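Local atomic coordinates of malonyl-CoA-[acyl-carrier-protein] transacylase (PDB entry 3TQE), a protein that probably transfers the malonyl group from malonyl-CoA to holo acyl carrier protein, supplying malonyl units for fatty acid synthesis. Residues L44-W49 against T63-P68; H95-Y100 against K116-R121; Q123-A128 against P207-A212; G134-I139 against Q170-G175; H234-V239 against L255-R260. One frame throughout, in Å; residues are numbered along the deposited sequence.

Contact 2 is buried throughout, contact 4 almost so and contact 1 largely so, while contacts 3 and 5 have a more exposed margin. Contacts 2 and 3 use successive parts of helix 111-128. Contacts 4 and 5 reach the same mixed sheet. Contact 2 holds the predicted nucleophile S96 and a bound glycine, and joins contact 1 through Q67 with R121 and contact 5 through E99 with H234 and N235. Contact 4 is mainly backbone hydrogen bonding, with apolar packing on both faces. Contact 3 is apolar, and contact 1 is aromatic and apolar with one water. Contact 2 mixes packing with a charged pocket. Contact 5 ties loop to strand by backbone and side-chain bonds of one arginine and a water.

Contact 1 (L44-W49 against T63-P68); sequences LAYDLW and TQFTQP
Y46 and F65 form an offset edge-to-face pair. The edge of F65 is turned toward the face of Y46, with the ring planes at 76° and the ring centres 5.6 Å apart. The phenol end makes the closest approach: Y46 OH is 3.3 Å from F65 CD1, near the plane of the F65 ring. In Y46, CG stands between the backbone N and the carbonyl carbon (chi1 63°), and the phenol reaches across to helix 63-83. F65 CG lies beside its own N (chi1 -61°), and the ring swings back to meet it. Water 1 takes a hydrogen bond from Y46 OH at 2.6 Å and gives one to Q64 O at 2.7 Å. It lies in the plane of the phenol ring. Next to this pair the packing is aliphatic. Both methyls of L44 touch P68, CD1 at 4.0 Å from P68 CB. L48 CD2 rests 3.8 Å from P68 O, which is bonded to T72 OG1. Helix 63-83 is kinked at P68. The turn from helix 31-44 into helix 48-54 is laid against helix 63-83. L51 touches the Y46 and F65 side chains, L48 also packs on F37 and A40, and L44 reaches V115 of helix 111-128.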
# COMPACT_ATOMS: atom_id res chain seq x y z
N LEU A 44 -2.77 -9.78 -17.69
CA LEU A 44 -1.41 -9.29 -17.89
C LEU A 44 -0.74 -9.90 -19.10
O LEU A 44 0.24 -9.36 -19.63
CB LEU A 44 -0.57 -9.61 -16.67
CG LEU A 44 -0.96 -8.86 -15.41
CD1 LEU A 44 -0.39 -9.58 -14.18
CD2 LEU A 44 -0.52 -7.42 -15.49
N ALA A 45 -1.21 -11.09 -19.46
CA ALA A 45 -0.67 -11.89 -20.58
C ALA A 45 0.65 -12.59 -20.30
O ALA A 45 1.29 -13.08 -21.21
CB ALA A 45 -0.60 -11.07 -21.90
N TYR A 46 1.02 -12.72 -19.04
CA TYR A 46 2.13 -13.58 -18.63
C TYR A 46 1.72 -14.25 -17.32
O TYR A 46 0.72 -13.86 -16.70
CB TYR A 46 3.44 -12.82 -18.45
CG TYR A 46 3.42 -11.77 -17.36
CD1 TYR A 46 3.76 -12.10 -16.07
CD2 TYR A 46 3.03 -10.47 -17.62
CE1 TYR A 46 3.71 -11.18 -15.05
CE2 TYR A 46 3.02 -9.53 -16.61
CZ TYR A 46 3.35 -9.90 -15.32
OH TYR A 46 3.31 -8.99 -14.33
N ASP A 47 2.48 -15.26 -16.93
CA ASP A 47 2.15 -16.08 -15.77
C ASP A 47 2.68 -15.40 -14.54
O ASP A 47 3.86 -15.47 -14.19
CB ASP A 47 2.74 -17.47 -15.94
CG ASP A 47 2.36 -18.41 -14.85
OD1 ASP A 47 1.91 -17.97 -13.77
OD2 ASP A 47 2.54 -19.62 -15.08
N LEU A 48 1.79 -14.69 -13.87
CA LEU A 48 2.18 -13.92 -12.71
C LEU A 48 2.60 -14.81 -11.55
O LEU A 48 3.52 -14.47 -10.82
CB LEU A 48 1.04 -13.03 -12.29
CG LEU A 48 1.32 -12.11 -11.12
CD1 LEU A 48 2.48 -11.14 -11.36
CD2 LEU A 48 0.02 -11.32 -10.81
N TRP A 49 1.93 -15.93 -11.38
CA TRP A 49 2.32 -16.82 -10.29
C TRP A 49 3.75 -17.32 -10.47
O TRP A 49 4.54 -17.30 -9.55
CB TRP A 49 1.36 -17.98 -10.22
CG TRP A 49 1.63 -18.93 -9.12
CD1 TRP A 49 2.09 -20.19 -9.25
CD2 TRP A 49 1.43 -18.71 -7.72
NE1 TRP A 49 2.17 -20.80 -8.01
CE2 TRP A 49 1.77 -19.91 -7.05
CE3 TRP A 49 0.99 -17.63 -6.97
CZ2 TRP A 49 1.70 -20.04 -5.67
CZ3 TRP A 49 0.88 -17.77 -5.60
CH2 TRP A 49 1.24 -18.96 -4.97
N THR A 63 8.76 -2.09 -10.73
CA THR A 63 7.46 -1.55 -10.37
C THR A 63 6.32 -2.12 -11.21
O THR A 63 5.22 -2.39 -10.75
CB THR A 63 7.51 0.02 -10.52
OG1 THR A 63 7.37 0.40 -11.89
CG2 THR A 63 8.84 0.56 -10.05
N GLN A 64 6.58 -2.27 -12.50
CA GLN A 64 5.52 -2.75 -13.36
C GLN A 64 5.10 -4.17 -13.06
O GLN A 64 4.01 -4.56 -13.43
CB GLN A 64 5.90 -2.68 -14.84
CG GLN A 64 7.01 -3.59 -15.28
CD GLN A 64 7.21 -3.54 -16.79
OE1 GLN A 64 6.28 -3.29 -17.54
NE2 GLN A 64 8.46 -3.73 -17.22
N PHE A 65 5.97 -4.92 -12.41
CA PHE A 65 5.63 -6.26 -11.93
C PHE A 65 5.17 -6.25 -10.46
O PHE A 65 4.24 -6.96 -10.11
CB PHE A 65 6.80 -7.21 -12.08
CG PHE A 65 7.22 -7.38 -13.50
CD1 PHE A 65 6.44 -8.08 -14.38
CD2 PHE A 65 8.37 -6.79 -13.98
CE1 PHE A 65 6.82 -8.22 -15.71
CE2 PHE A 65 8.76 -6.93 -15.31
CZ PHE A 65 7.97 -7.66 -16.15
N THR A 66 5.84 -5.47 -9.63
CA THR A 66 5.53 -5.45 -8.20
C THR A 66 4.09 -5.07 -7.99
O THR A 66 3.41 -5.66 -7.16
CB THR A 66 6.36 -4.42 -7.48
OG1 THR A 66 7.73 -4.58 -7.80
CG2 THR A 66 6.15 -4.47 -5.99
N GLN A 67 3.63 -4.08 -8.73
CA GLN A 67 2.30 -3.60 -8.47
C GLN A 67 1.19 -4.63 -8.74
O GLN A 67 0.39 -4.91 -7.86
CB GLN A 67 2.03 -2.25 -9.11
CG GLN A 67 2.95 -1.20 -8.50
CD GLN A 67 2.56 0.23 -8.76
OE1 GLN A 67 1.38 0.56 -8.87
NE2 GLN A 67 3.56 1.11 -8.79
N PRO A 68 1.15 -5.22 -9.92
CA PRO A 68 0.14 -6.26 -10.12
C PRO A 68 0.36 -7.49 -9.23
O PRO A 68 -0.60 -8.12 -8.83
CB PRO A 68 0.24 -6.60 -11.61
CG PRO A 68 1.51 -6.04 -12.05
CD PRO A 68 1.84 -4.89 -11.17
O HOH W 1 3.23 -6.51 -15.15

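Contact 2 (H95-Y100 against K116-R121); sequences HSLGEY and KLVEKR. With GLY (glycine), chain B.
R121 runs fully extended past Y100 to the bound glycine and S96. The tight part of the contact is around the Y100 ring. V118 CG1 sits over one face as a CH-pi contact, 3.9 Å from the ring centre. L117 CD2 meets the ring edge, 3.7 Å from Y100 CE1. The L97 and V118 side chains cross at about a right angle, with L97 CD1 3.7 Å from V118 CG1. R121 NE approaches the ring obliquely, 3.5 Å from Y100 CE2. The other side is a ligand and water pocket. R121 NH1 bonds the glycine O at 3.0 Å and 167°, nearly straight, and both O and S96 OG lie at the guanidinium edge. The bond from R121 NH2 to S96 OG is less sure, because OG is crowded in the model. Water 2 accepts from both Y100 OH (2.6 Å) and R121 NE (3.0 Å). Q67 and Q254 also hold the guanidinium. S96 is the predicted nucleophile, bonded to H205, in a turn consistent with a nucleophile elbow. Carboxylate binding by R121 fits the malonyl-binding arginine of this family. Helix 97-105 packs here on helix 111-128, with helices 63-83, 210-220 and 244-254 around them.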
# COMPACT_ATOMS: atom_id res chain seq x y z
N HIS A 95 -2.02 0.78 1.76
CA HIS A 95 -0.90 1.69 1.71
C HIS A 95 -0.45 1.79 0.26
O HIS A 95 0.09 0.85 -0.30
CB HIS A 95 0.16 1.20 2.66
CG HIS A 95 1.26 2.18 2.92
ND1 HIS A 95 2.15 2.59 1.94
CD2 HIS A 95 1.63 2.80 4.06
CE1 HIS A 95 3.02 3.44 2.48
NE2 HIS A 95 2.72 3.58 3.76
N SER A 96 -0.71 2.96 -0.35
CA SER A 96 -0.37 3.27 -1.76
C SER A 96 -1.00 2.29 -2.77
O SER A 96 -2.18 2.34 -3.03
CB SER A 96 1.14 3.47 -1.92
OG SER A 96 1.44 3.98 -3.22
N LEU A 97 -0.23 1.37 -3.32
CA LEU A 97 -0.78 0.35 -4.15
C LEU A 97 -1.89 -0.40 -3.42
O LEU A 97 -2.88 -0.81 -4.03
CB LEU A 97 0.32 -0.61 -4.55
CG LEU A 97 -0.05 -1.84 -5.33
CD1 LEU A 97 -0.80 -1.47 -6.64
CD2 LEU A 97 1.24 -2.56 -5.49
N GLY A 98 -1.75 -0.56 -2.11
CA GLY A 98 -2.73 -1.28 -1.35
C GLY A 98 -4.11 -0.68 -1.43
O GLY A 98 -5.10 -1.36 -1.22
N GLU A 99 -4.20 0.60 -1.72
CA GLU A 99 -5.49 1.22 -1.83
C GLU A 99 -6.31 0.62 -2.97
O GLU A 99 -7.52 0.50 -2.87
CB GLU A 99 -5.27 2.72 -2.01
CG GLU A 99 -6.52 3.53 -2.06
CD GLU A 99 -6.23 4.97 -1.61
OE1 GLU A 99 -5.62 5.14 -0.51
OE2 GLU A 99 -6.63 5.90 -2.35
N TYR A 100 -5.63 0.17 -4.03
CA TYR A 100 -6.33 -0.49 -5.12
C TYR A 100 -6.86 -1.81 -4.68
O TYR A 100 -7.93 -2.22 -5.12
CB TYR A 100 -5.43 -0.68 -6.33
CG TYR A 100 -5.10 0.64 -6.99
CD1 TYR A 100 -5.83 1.07 -8.07
CD2 TYR A 100 -4.10 1.48 -6.50
CE1 TYR A 100 -5.58 2.29 -8.67
CE2 TYR A 100 -3.86 2.74 -7.07
CZ TYR A 100 -4.58 3.11 -8.18
OH TYR A 100 -4.35 4.32 -8.76
N LYS A 116 -4.84 -4.58 -14.59
CA LYS A 116 -4.31 -3.86 -15.74
C LYS A 116 -3.96 -2.42 -15.36
O LYS A 116 -2.96 -1.86 -15.80
CB LYS A 116 -5.30 -3.87 -16.87
CG LYS A 116 -5.57 -5.22 -17.43
CD LYS A 116 -6.49 -5.11 -18.63
CE LYS A 116 -6.79 -6.44 -19.25
NZ LYS A 116 -7.89 -6.28 -20.25
N LEU A 117 -4.80 -1.82 -14.54
CA LEU A 117 -4.61 -0.44 -14.16
C LEU A 117 -3.33 -0.27 -13.33
O LEU A 117 -2.60 0.69 -13.49
CB LEU A 117 -5.81 0.04 -13.35
CG LEU A 117 -5.79 1.49 -12.94
CD1 LEU A 117 -5.78 2.41 -14.16
CD2 LEU A 117 -6.96 1.74 -12.03
N VAL A 118 -3.07 -1.18 -12.40
CA VAL A 118 -1.89 -1.01 -11.57
C VAL A 118 -0.62 -1.37 -12.31
O VAL A 118 0.42 -0.86 -11.98
CB VAL A 118 -1.98 -1.69 -10.19
CG1 VAL A 118 -3.17 -1.17 -9.40
CG2 VAL A 118 -1.96 -3.20 -10.29
N GLU A 119 -0.72 -2.24 -13.33
CA GLU A 119 0.41 -2.42 -14.19
C GLU A 119 0.76 -1.11 -14.86
O GLU A 119 1.92 -0.73 -14.91
CB GLU A 119 0.14 -3.49 -15.23
CG GLU A 119 1.32 -3.67 -16.15
CD GLU A 119 1.11 -4.67 -17.22
OE1 GLU A 119 0.07 -4.59 -17.90
OE2 GLU A 119 2.02 -5.53 -17.39
N LYS A 120 -0.26 -0.41 -15.35
CA LYS A 120 -0.02 0.89 -15.97
C LYS A 120 0.51 1.88 -14.96
O LYS A 120 1.44 2.65 -15.24
CB LYS A 120 -1.28 1.43 -16.62
CG LYS A 120 -1.62 0.77 -17.94
CD LYS A 120 -3.03 1.13 -18.33
CE LYS A 120 -3.44 0.49 -19.64
NZ LYS A 120 -4.88 0.79 -19.93
N ARG A 121 -0.05 1.86 -13.77
CA ARG A 121 0.42 2.75 -12.72
C ARG A 121 1.91 2.55 -12.50
O ARG A 121 2.67 3.51 -12.41
CB ARG A 121 -0.36 2.52 -11.43
CG ARG A 121 0.03 3.38 -10.26
CD ARG A 121 -0.86 3.03 -9.12
NE ARG A 121 -0.70 3.86 -7.93
CZ ARG A 121 0.15 3.62 -6.93
NH1 ARG A 121 0.97 2.58 -6.97
NH2 ARG A 121 0.18 4.45 -5.89
N GLY B . 5.31 3.97 -2.43
CA GLY B . 4.91 2.80 -3.27
C GLY B . 3.93 3.18 -4.37
O GLY B . 3.17 2.35 -4.92
OXT GLY B . 3.85 4.34 -4.72
O HOH W 2 -2.78 5.89 -7.40

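Contact 3 (Q123-A128 against P207-A212); sequences QYMQEA and PLMQPA
Y124 brings the one aromatic ring to this contact and meets A212 mainly through its base. A212 O comes to the ring obliquely. The far end of the ring leads off, and its OH bonds D219. R215 and L216 of helix 210-220 also touch the Y124 side chain. A212 CB presses on the chain of the other helix, 3.5 Å from Y124 O and 3.9 Å from Y124 CB. The small A128 repeats this on segment 123-128, with its CB 3.7 Å from both L208 O and M209 CE. M125 and M209, both modelled as selenomethionine, cross at about a right angle, M209 SE lying 3.9 Å from M125 CG. M209 is bent at both chi2 (-60°) and chi3, and its tip comes back to the helix. The contact sets segment 123-128 against the 3-10 turn that leads into helix 210-220, just after H205. No direct hydrogen bond crosses it. Water 3 donates to A128 O (3.1 Å) and L208 O (2.7 Å), and E127 forms a salt bridge with R215. A212 and A128 are small and let the backbones approach, with Y124 CA and A212 CA 4.8 Å apart. The contact therefore holds by close apolar packing, and the water and the salt bridge add polar links.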
# COMPACT_ATOMS: atom_id res chain seq x y z
N GLN A 123 4.09 1.17 -14.59
CA GLN A 123 4.80 1.58 -15.80
C GLN A 123 4.96 3.08 -15.85
O GLN A 123 6.06 3.59 -16.08
CB GLN A 123 4.11 1.04 -17.04
CG GLN A 123 4.25 -0.47 -17.14
CD GLN A 123 3.46 -1.11 -18.24
OE1 GLN A 123 2.50 -0.54 -18.72
NE2 GLN A 123 3.86 -2.34 -18.63
N TYR A 124 3.88 3.80 -15.61
CA TYR A 124 3.95 5.25 -15.73
C TYR A 124 4.85 5.84 -14.66
O TYR A 124 5.59 6.78 -14.89
CB TYR A 124 2.58 5.87 -15.63
CG TYR A 124 1.58 5.44 -16.65
CD1 TYR A 124 1.96 4.91 -17.85
CD2 TYR A 124 0.25 5.58 -16.41
CE1 TYR A 124 0.99 4.51 -18.79
CE2 TYR A 124 -0.69 5.22 -17.34
CZ TYR A 124 -0.31 4.70 -18.53
OH TYR A 124 -1.27 4.32 -19.44
N MSE A 125 4.74 5.32 -13.44
CA MSE A 125 5.57 5.84 -12.35
C MSE A 125 7.04 5.62 -12.62
O MSE A 125 7.86 6.48 -12.35
CB MSE A 125 5.17 5.21 -11.03
CG MSE A 125 3.82 5.69 -10.56
SE MSE A 125 3.24 4.85 -8.93
CE MSE A 125 4.58 3.46 -8.86
N GLN A 126 7.36 4.46 -13.17
CA GLN A 126 8.73 4.14 -13.51
C GLN A 126 9.33 5.13 -14.50
O GLN A 126 10.53 5.42 -14.47
CB GLN A 126 8.77 2.76 -14.12
CG GLN A 126 10.13 2.29 -14.53
CD GLN A 126 10.91 1.94 -13.35
OE1 GLN A 126 11.82 2.67 -12.91
NE2 GLN A 126 10.54 0.82 -12.76
N GLU A 127 8.49 5.61 -15.40
CA GLU A 127 8.92 6.45 -16.50
C GLU A 127 8.94 7.92 -16.16
O GLU A 127 9.45 8.73 -16.95
CB GLU A 127 8.01 6.20 -17.70
CG GLU A 127 8.16 4.81 -18.23
CD GLU A 127 7.35 4.56 -19.50
OE1 GLU A 127 6.90 5.57 -20.10
OE2 GLU A 127 7.15 3.37 -19.88
N ALA A 128 8.41 8.30 -15.00
CA ALA A 128 8.19 9.71 -14.73
C ALA A 128 9.49 10.47 -14.57
O ALA A 128 9.55 11.61 -14.97
CB ALA A 128 7.34 9.90 -13.51
N PRO A 207 5.59 15.69 -6.27
CA PRO A 207 5.25 16.28 -7.55
C PRO A 207 6.01 15.74 -8.75
O PRO A 207 5.57 15.91 -9.88
CB PRO A 207 5.56 17.76 -7.33
CG PRO A 207 5.34 17.95 -5.91
CD PRO A 207 5.83 16.73 -5.25
N LEU A 208 7.12 15.05 -8.54
CA LEU A 208 7.79 14.41 -9.67
C LEU A 208 6.97 13.34 -10.34
O LEU A 208 7.26 12.96 -11.46
CB LEU A 208 9.13 13.82 -9.25
CG LEU A 208 10.12 14.85 -8.73
CD1 LEU A 208 11.39 14.13 -8.39
CD2 LEU A 208 10.35 15.95 -9.77
N MSE A 209 5.93 12.86 -9.66
CA MSE A 209 5.04 11.90 -10.26
C MSE A 209 3.97 12.53 -11.12
O MSE A 209 3.16 11.82 -11.71
CB MSE A 209 4.38 11.07 -9.17
CG MSE A 209 5.26 10.08 -8.50
SE MSE A 209 6.05 8.72 -9.65
CE MSE A 209 7.78 9.54 -9.85
N GLN A 210 3.94 13.86 -11.24
CA GLN A 210 2.86 14.46 -11.99
C GLN A 210 2.73 13.91 -13.43
O GLN A 210 1.63 13.70 -13.89
CB GLN A 210 2.97 15.97 -12.00
CG GLN A 210 1.75 16.65 -12.58
CD GLN A 210 0.48 16.42 -11.77
OE1 GLN A 210 0.46 16.59 -10.56
NE2 GLN A 210 -0.60 16.03 -12.46
N PRO A 211 3.84 13.65 -14.13
CA PRO A 211 3.65 13.11 -15.48
C PRO A 211 2.95 11.77 -15.47
O PRO A 211 2.17 11.47 -16.36
CB PRO A 211 5.09 12.95 -15.98
CG PRO A 211 5.86 13.93 -15.19
CD PRO A 211 5.24 13.99 -13.85
N ALA A 212 3.23 10.95 -14.47
CA ALA A 212 2.57 9.67 -14.33
C ALA A 212 1.11 9.84 -13.97
O ALA A 212 0.26 9.12 -14.46
CB ALA A 212 3.26 8.85 -13.26
O HOH W 3 8.98 14.12 -13.22

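Contact 4 (G134-I139 against Q170-G175); sequences GAMGAI and QTVISG
G137 and I173 exchange a pair of hydrogen bonds, and the shortest bond of the contact is I173 N to G137 O at 2.7 Å. Its return is G137 N to I173 O at 2.9 Å. The pairs A135 with G175 and I139 with T171 are joined in the same way. CA-H...O contacts lie between these bonds. M136 CA lies 3.1 Å from I173 O, and that oxygen takes one N-H bond and one weaker CA-H...O contact. V172 CA sits 3.2 Å from G137 O. G175 has backbone angles that suit only a glycine, and the chain turns a corner there. The strands are antiparallel neighbours in the mixed sheet. With strands 160-167 and 194-197 and helices 144-155 and 177-189, they give the strand order and connections of the ferredoxin-like subdomain of acyltransferases. On one face, I139 CD1 touches I173 CG2 at 4.0 Å, under both helices. I173 CG1 stands between its backbone N and carbonyl carbon (chi1 65°) and lies 3.6 Å from G137 O, beside a residue with no side chain. On the other face, M136, modelled as selenomethionine, bends at chi3 (81°) and brings CE to 3.6 Å from V172 CG1. S174 OG bonds S204 O, and the M136 side chain comes within about 5 Å of that of H205, a predicted active-site residue.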
# COMPACT_ATOMS: atom_id res chain seq x y z
N GLY A 134 15.81 10.38 -9.22
CA GLY A 134 14.91 10.42 -8.08
C GLY A 134 15.38 9.48 -7.00
O GLY A 134 16.19 8.57 -7.21
N ALA A 135 14.82 9.67 -5.82
CA ALA A 135 15.13 8.81 -4.70
C ALA A 135 14.05 8.93 -3.64
O ALA A 135 13.25 9.86 -3.64
CB ALA A 135 16.50 9.17 -4.09
N MSE A 136 14.07 7.96 -2.73
CA MSE A 136 13.30 8.00 -1.52
C MSE A 136 14.20 7.66 -0.38
O MSE A 136 15.18 6.93 -0.55
CB MSE A 136 12.12 7.02 -1.56
CG MSE A 136 11.18 7.28 -2.70
SE MSE A 136 9.55 6.27 -2.65
CE MSE A 136 8.61 7.36 -1.39
N GLY A 137 13.86 8.17 0.78
CA GLY A 137 14.64 7.95 1.97
C GLY A 137 13.79 7.85 3.20
O GLY A 137 12.81 8.55 3.33
N ALA A 138 14.21 7.01 4.13
CA ALA A 138 13.52 6.80 5.37
C ALA A 138 14.20 7.56 6.47
O ALA A 138 15.43 7.50 6.59
CB ALA A 138 13.53 5.34 5.70
N ILE A 139 13.41 8.25 7.28
CA ILE A 139 13.90 8.99 8.42
C ILE A 139 13.17 8.46 9.63
O ILE A 139 11.94 8.45 9.66
CB ILE A 139 13.65 10.47 8.29
CG1 ILE A 139 14.37 11.02 7.05
CG2 ILE A 139 14.12 11.19 9.53
CD1 ILE A 139 14.07 12.45 6.76
N GLN A 170 8.39 7.85 11.95
CA GLN A 170 8.93 7.18 10.78
C GLN A 170 8.29 7.80 9.55
O GLN A 170 7.07 7.68 9.34
CB GLN A 170 8.65 5.69 10.83
CG GLN A 170 9.17 4.90 9.66
CD GLN A 170 8.95 3.40 9.84
OE1 GLN A 170 9.00 2.87 10.95
NE2 GLN A 170 8.72 2.71 8.73
N THR A 171 9.09 8.47 8.74
CA THR A 171 8.58 9.16 7.58
C THR A 171 9.51 8.83 6.44
O THR A 171 10.71 8.83 6.62
CB THR A 171 8.56 10.71 7.81
OG1 THR A 171 7.67 11.05 8.89
CG2 THR A 171 8.13 11.48 6.56
N VAL A 172 8.95 8.60 5.27
CA VAL A 172 9.73 8.46 4.04
C VAL A 172 9.59 9.75 3.26
O VAL A 172 8.50 10.29 3.14
CB VAL A 172 9.26 7.28 3.19
CG1 VAL A 172 10.05 7.17 1.91
CG2 VAL A 172 9.33 5.99 3.99
N ILE A 173 10.73 10.26 2.80
CA ILE A 173 10.77 11.41 1.93
C ILE A 173 11.08 10.98 0.50
O ILE A 173 11.59 9.90 0.26
CB ILE A 173 11.78 12.47 2.42
CG1 ILE A 173 13.22 11.95 2.39
CG2 ILE A 173 11.37 12.93 3.82
CD1 ILE A 173 14.31 13.05 2.62
N SER A 174 10.73 11.83 -0.43
CA SER A 174 10.85 11.55 -1.83
C SER A 174 11.22 12.81 -2.59
O SER A 174 10.83 13.89 -2.18
CB SER A 174 9.48 11.07 -2.31
OG SER A 174 9.58 10.60 -3.62
N GLY A 175 11.92 12.65 -3.70
CA GLY A 175 12.19 13.76 -4.58
C GLY A 175 13.40 13.51 -5.43
O GLY A 175 13.76 12.37 -5.73

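Contact 5 (H234-V239 against L255-R260); sequences HNVDVV and LVRPVR
R260 reaches V236 by folding its chain. CG lies opposite the carbonyl carbon (chi1 -63°), and a bend at chi3 (69°) turns the guanidinium toward the loop 234-239. NH1 then bonds V236 O at 3.1 Å and 160°, with the oxygen near the guanidinium plane. V238 CG2 covers one face of the group, 3.5 Å from R260 NE, and the two side chains cross at about a right angle. NE forms a salt bridge with E263. The backbone adds a second link, R260 N to N235 O at 3.1 Å. Water 4 donates to V236 O (2.9 Å) and to P258 O (2.8 Å), so V236 O takes two donors. The loop is closed on itself by V238 N to H234 O at 2.8 Å. V259 belongs to a short, weakly bonded edge strand of the mixed sheet, paired with A163 and L165. R260 then stands at the N-cap position of helix 261-270. The contact therefore joins the loop before helix 244-254 to this edge strand. N235 and V259 lie side by side, with V259 CG1 3.7 Å from N235 CG. The V236 and R257 side chains cross obliquely, with V236 CG2 3.8 Å from R257 CB. E99 holds N235 N and H234 ND1, and the V259 side chain also touches H95 and the predicted active-site residue H205.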
# COMPACT_ATOMS: atom_id res chain seq x y z
N HIS A 234 -9.04 6.67 2.11
CA HIS A 234 -8.00 7.01 1.15
C HIS A 234 -6.79 7.67 1.78
O HIS A 234 -6.89 8.45 2.70
CB HIS A 234 -8.57 7.93 0.09
CG HIS A 234 -9.54 7.24 -0.80
ND1 HIS A 234 -9.14 6.58 -1.94
CD2 HIS A 234 -10.88 7.06 -0.69
CE1 HIS A 234 -10.20 6.04 -2.52
NE2 HIS A 234 -11.27 6.32 -1.78
N ASN A 235 -5.66 7.36 1.19
CA ASN A 235 -4.37 7.84 1.66
C ASN A 235 -4.23 9.33 1.61
O ASN A 235 -3.49 9.90 2.41
CB ASN A 235 -3.26 7.28 0.77
CG ASN A 235 -3.01 5.81 0.95
OD1 ASN A 235 -3.45 5.14 1.92
ND2 ASN A 235 -2.24 5.30 0.03
N VAL A 236 -4.81 9.94 0.59
CA VAL A 236 -4.48 11.32 0.31
C VAL A 236 -5.19 12.25 1.23
O VAL A 236 -4.64 13.29 1.60
CB VAL A 236 -4.76 11.65 -1.17
CG1 VAL A 236 -6.21 11.60 -1.48
CG2 VAL A 236 -4.15 12.96 -1.55
N ASP A 237 -6.40 11.87 1.65
CA ASP A 237 -7.24 12.74 2.45
C ASP A 237 -7.82 12.15 3.72
O ASP A 237 -8.53 12.83 4.48
CB ASP A 237 -8.34 13.32 1.57
CG ASP A 237 -9.16 12.28 0.87
OD1 ASP A 237 -9.00 11.09 1.18
OD2 ASP A 237 -9.91 12.66 -0.06
N VAL A 238 -7.54 10.88 3.97
CA VAL A 238 -7.94 10.22 5.18
C VAL A 238 -9.46 10.22 5.37
O VAL A 238 -9.98 10.35 6.46
CB VAL A 238 -7.24 10.80 6.43
CG1 VAL A 238 -7.26 9.79 7.57
CG2 VAL A 238 -5.78 11.20 6.12
N VAL A 239 -10.16 10.04 4.28
CA VAL A 239 -11.60 9.83 4.32
C VAL A 239 -12.03 8.84 3.28
O VAL A 239 -11.31 8.54 2.34
CB VAL A 239 -12.39 11.11 4.15
CG1 VAL A 239 -12.06 12.10 5.25
CG2 VAL A 239 -12.12 11.68 2.84
N LEU A 255 -0.79 9.93 -6.14
CA LEU A 255 0.50 9.76 -6.77
C LEU A 255 1.44 10.89 -6.42
O LEU A 255 2.65 10.69 -6.42
CB LEU A 255 0.36 9.69 -8.28
CG LEU A 255 -0.39 8.47 -8.78
CD1 LEU A 255 -0.87 8.71 -10.22
CD2 LEU A 255 0.47 7.25 -8.63
N VAL A 256 0.89 12.06 -6.17
CA VAL A 256 1.70 13.26 -6.01
C VAL A 256 1.67 13.85 -4.61
O VAL A 256 2.29 14.89 -4.37
CB VAL A 256 1.32 14.33 -7.05
CG1 VAL A 256 1.67 13.85 -8.43
CG2 VAL A 256 -0.17 14.70 -6.95
N ARG A 257 0.98 13.19 -3.69
CA ARG A 257 0.83 13.68 -2.35
C ARG A 257 1.19 12.58 -1.37
O ARG A 257 1.17 11.41 -1.71
CB ARG A 257 -0.60 14.14 -2.13
CG ARG A 257 -0.91 15.41 -2.87
CD ARG A 257 -0.04 16.55 -2.39
NE ARG A 257 -0.68 17.33 -1.35
CZ ARG A 257 -1.15 18.56 -1.52
NH1 ARG A 257 -1.03 19.17 -2.70
NH2 ARG A 257 -1.73 19.20 -0.51
N PRO A 258 1.49 12.96 -0.13
CA PRO A 258 1.93 11.95 0.81
C PRO A 258 0.86 10.97 1.20
O PRO A 258 -0.31 11.32 1.25
CB PRO A 258 2.37 12.74 2.04
CG PRO A 258 1.93 14.05 1.82
CD PRO A 258 1.65 14.31 0.41
N VAL A 259 1.31 9.77 1.51
CA VAL A 259 0.45 8.74 2.05
C VAL A 259 0.31 9.02 3.55
O VAL A 259 1.27 8.90 4.31
CB VAL A 259 1.05 7.36 1.84
CG1 VAL A 259 0.26 6.27 2.55
CG2 VAL A 259 1.14 7.08 0.37
N ARG A 260 -0.90 9.35 3.97
CA ARG A 260 -1.14 9.75 5.34
C ARG A 260 -1.52 8.54 6.17
O ARG A 260 -2.64 8.43 6.66
CB ARG A 260 -2.19 10.85 5.37
CG ARG A 260 -1.70 12.08 4.66
CD ARG A 260 -2.79 13.01 4.31
NE ARG A 260 -3.37 13.62 5.49
CZ ARG A 260 -4.38 14.49 5.46
NH1 ARG A 260 -4.95 14.83 4.31
NH2 ARG A 260 -4.82 15.02 6.57
O HOH W 4 -1.83 13.67 1.23